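Local atomic coordinates of hypothetical protein RBSTP0775 (PDB entry 1RZ3), a protein that is of unknown function but, as a member of the phosphoribulokinase/uridine kinase family, probably binds ATP and acts as a kinase. Residues T13-K18 and Q44-Q49. Sequence-based numbering, arbitrary orientation.
Sequences TILAIK and QTLREQ
L15 and L46 share nearly the same torsions: in each, CG lies beside the backbone N and anti to the carbonyl carbon (chi1 -68° in L15, -73° in L46), and both chains continue extended. The CB atoms of both leucines are directed at the other segment, and the isobutyl groups pass one another in opposite directions, meeting alongside through one branch each. CD2 of L15 lies 3.9 Å from CD2 of L46, and the same L46 methyl is 4.1 Å from CG of L15. I14 adds its gamma branch, with CG2 4.3 Å from CD2 of L46, so this one methyl of L46 meets I14 as well as L15. The other branch of L15 serves a second partner, CD1 standing 4.2 Å from the aliphatic CG of Q49, whose side chain crosses that of L15 at about a right angle. The Q49 chain bends at chi2, and its amide makes a weak hydrogen bond from NE2 to the backbone O of T45, 3.4 Å long. No hydrogen bond spans the two segments; 159 Å² is buried in total, and the CA atoms of L15 and L46 are 8.3 Å apart. These contacts join the last turns of the helices 3-15 and 35-48 beside the parallel sheet of a P-loop NTPase-like fold, in which 35-48 is the helix that follows the probable Walker A loop. Burial grades across the interface: I14 and L46 are buried, I14 reaching F146 and M127 and L46 reaching M129 of the sheet, whereas L15 and Q49 are exposed. I51, from the loop after helix 35-48, touches both leucines.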
loop_
_atom_site.group_PDB
_atom_site.type_symbol
_atom_site.label_atom_id
_atom_site.label_comp_id
_atom_site.label_asym_id
_atom_site.label_seq_id
_atom_site.Cartn_x
_atom_site.Cartn_y
_atom_site.Cartn_z
ATOM N N THR A 13 -12.896 10.437 -9.929
ATOM C CA THR A 13 -13.458 9.105 -9.727
ATOM C C THR A 13 -13.611 8.818 -8.233
ATOM O O THR A 13 -14.640 8.310 -7.787
ATOM C CB THR A 13 -12.543 8.039 -10.370
ATOM O OG1 THR A 13 -12.525 8.238 -11.790
ATOM C CG2 THR A 13 -13.044 6.629 -10.065
ATOM N N ILE A 14 -12.581 9.156 -7.463
ATOM C CA ILE A 14 -12.596 8.933 -6.024
ATOM C C ILE A 14 -13.653 9.790 -5.334
ATOM O O ILE A 14 -14.332 9.329 -4.412
ATOM C CB ILE A 14 -11.191 9.204 -5.420
ATOM C CG1 ILE A 14 -10.244 8.066 -5.823
ATOM C CG2 ILE A 14 -11.271 9.333 -3.895
ATOM C CD1 ILE A 14 -8.775 8.337 -5.527
ATOM N N LEU A 15 -13.816 11.027 -5.793
ATOM C CA LEU A 15 -14.804 11.915 -5.189
ATOM C C LEU A 15 -16.246 11.504 -5.498
ATOM O O LEU A 15 -17.185 12.037 -4.902
ATOM C CB LEU A 15 -14.571 13.355 -5.651
ATOM C CG LEU A 15 -13.284 14.021 -5.154
ATOM C CD1 LEU A 15 -13.107 15.376 -5.850
ATOM C CD2 LEU A 15 -13.350 14.190 -3.639
ATOM N N ALA A 16 -16.419 10.561 -6.422
ATOM C CA ALA A 16 -17.749 10.085 -6.805
ATOM C C ALA A 16 -18.167 8.828 -6.046
ATOM O O ALA A 16 -19.325 8.408 -6.116
ATOM C CB ALA A 16 -17.790 9.810 -8.321
ATOM N N ILE A 17 -17.228 8.227 -5.324
ATOM C CA ILE A 17 -17.512 7.008 -4.566
ATOM C C ILE A 17 -18.431 7.266 -3.373
ATOM O O ILE A 17 -18.235 8.232 -2.622
ATOM C CB ILE A 17 -16.216 6.371 -4.027
ATOM C CG1 ILE A 17 -15.267 6.049 -5.183
ATOM C CG2 ILE A 17 -16.542 5.093 -3.242
ATOM C CD1 ILE A 17 -13.910 5.569 -4.724
ATOM N N LYS A 18 -19.429 6.403 -3.200
ATOM C CA LYS A 18 -20.352 6.530 -2.077
ATOM C C LYS A 18 -19.586 6.279 -0.786
ATOM O O LYS A 18 -18.909 5.263 -0.647
ATOM C CB LYS A 18 -21.489 5.510 -2.186
ATOM C CG LYS A 18 -22.437 5.515 -0.987
ATOM C CD LYS A 18 -23.149 6.855 -0.849
ATOM C CE LYS A 18 -24.123 6.865 0.325
ATOM N NZ LYS A 18 -23.448 6.699 1.638
ATOM N N GLN A 44 -2.682 15.128 -2.039
ATOM C CA GLN A 44 -2.537 16.577 -2.061
ATOM C C GLN A 44 -3.717 17.217 -2.794
ATOM O O GLN A 44 -4.330 18.165 -2.307
ATOM C CB GLN A 44 -1.224 16.959 -2.752
ATOM C CG GLN A 44 -0.894 18.440 -2.696
ATOM C CD GLN A 44 -0.880 18.977 -1.276
ATOM O OE1 GLN A 44 -1.919 19.051 -0.619
ATOM N NE2 GLN A 44 0.302 19.348 -0.793
ATOM N N THR A 45 -4.026 16.692 -3.972
ATOM C CA THR A 45 -5.133 17.203 -4.772
ATOM C C THR A 45 -6.465 17.076 -4.022
ATOM O O THR A 45 -7.310 17.978 -4.070
ATOM C CB THR A 45 -5.220 16.443 -6.105
ATOM O OG1 THR A 45 -3.940 16.479 -6.753
ATOM C CG2 THR A 45 -6.256 17.075 -7.017
ATOM N N LEU A 46 -6.647 15.959 -3.324
ATOM C CA LEU A 46 -7.874 15.737 -2.564
ATOM C C LEU A 46 -8.021 16.761 -1.444
ATOM O O LEU A 46 -9.111 17.296 -1.212
ATOM C CB LEU A 46 -7.890 14.310 -1.991
ATOM C CG LEU A 46 -8.145 13.201 -3.025
ATOM C CD1 LEU A 46 -7.831 11.842 -2.429
ATOM C CD2 LEU A 46 -9.598 13.259 -3.489
ATOM N N ARG A 47 -6.924 17.048 -0.750
ATOM C CA ARG A 47 -6.967 18.024 0.336
ATOM C C ARG A 47 -7.404 19.392 -0.176
ATOM O O ARG A 47 -8.136 20.115 0.498
ATOM C CB ARG A 47 -5.598 18.134 1.005
ATOM C CG ARG A 47 -5.191 16.877 1.758
ATOM C CD ARG A 47 -3.827 17.035 2.415
ATOM N NE ARG A 47 -3.440 15.810 3.104
ATOM C CZ ARG A 47 -2.438 15.026 2.724
ATOM N NH1 ARG A 47 -1.711 15.348 1.663
ATOM N NH2 ARG A 47 -2.183 13.907 3.389
ATOM N N GLU A 48 -6.960 19.741 -1.375
ATOM C CA GLU A 48 -7.325 21.022 -1.956
ATOM C C GLU A 48 -8.796 21.025 -2.355
ATOM O O GLU A 48 -9.383 22.083 -2.565
ATOM C CB GLU A 48 -6.412 21.325 -3.144
ATOM C CG GLU A 48 -4.948 21.361 -2.723
ATOM C CD GLU A 48 -3.996 21.647 -3.862
ATOM O OE1 GLU A 48 -3.999 20.879 -4.851
ATOM O OE2 GLU A 48 -3.238 22.636 -3.758
ATOM N N GLN A 49 -9.392 19.836 -2.438
ATOM C CA GLN A 49 -10.806 19.716 -2.771
ATOM C C GLN A 49 -11.602 19.670 -1.468
ATOM O O GLN A 49 -12.805 19.408 -1.469
ATOM C CB GLN A 49 -11.084 18.441 -3.575
ATOM C CG GLN A 49 -10.275 18.294 -4.850
ATOM C CD GLN A 49 -10.287 19.545 -5.700
ATOM O OE1 GLN A 49 -11.346 20.086 -6.017
ATOM N NE2 GLN A 49 -9.101 20.011 -6.079
#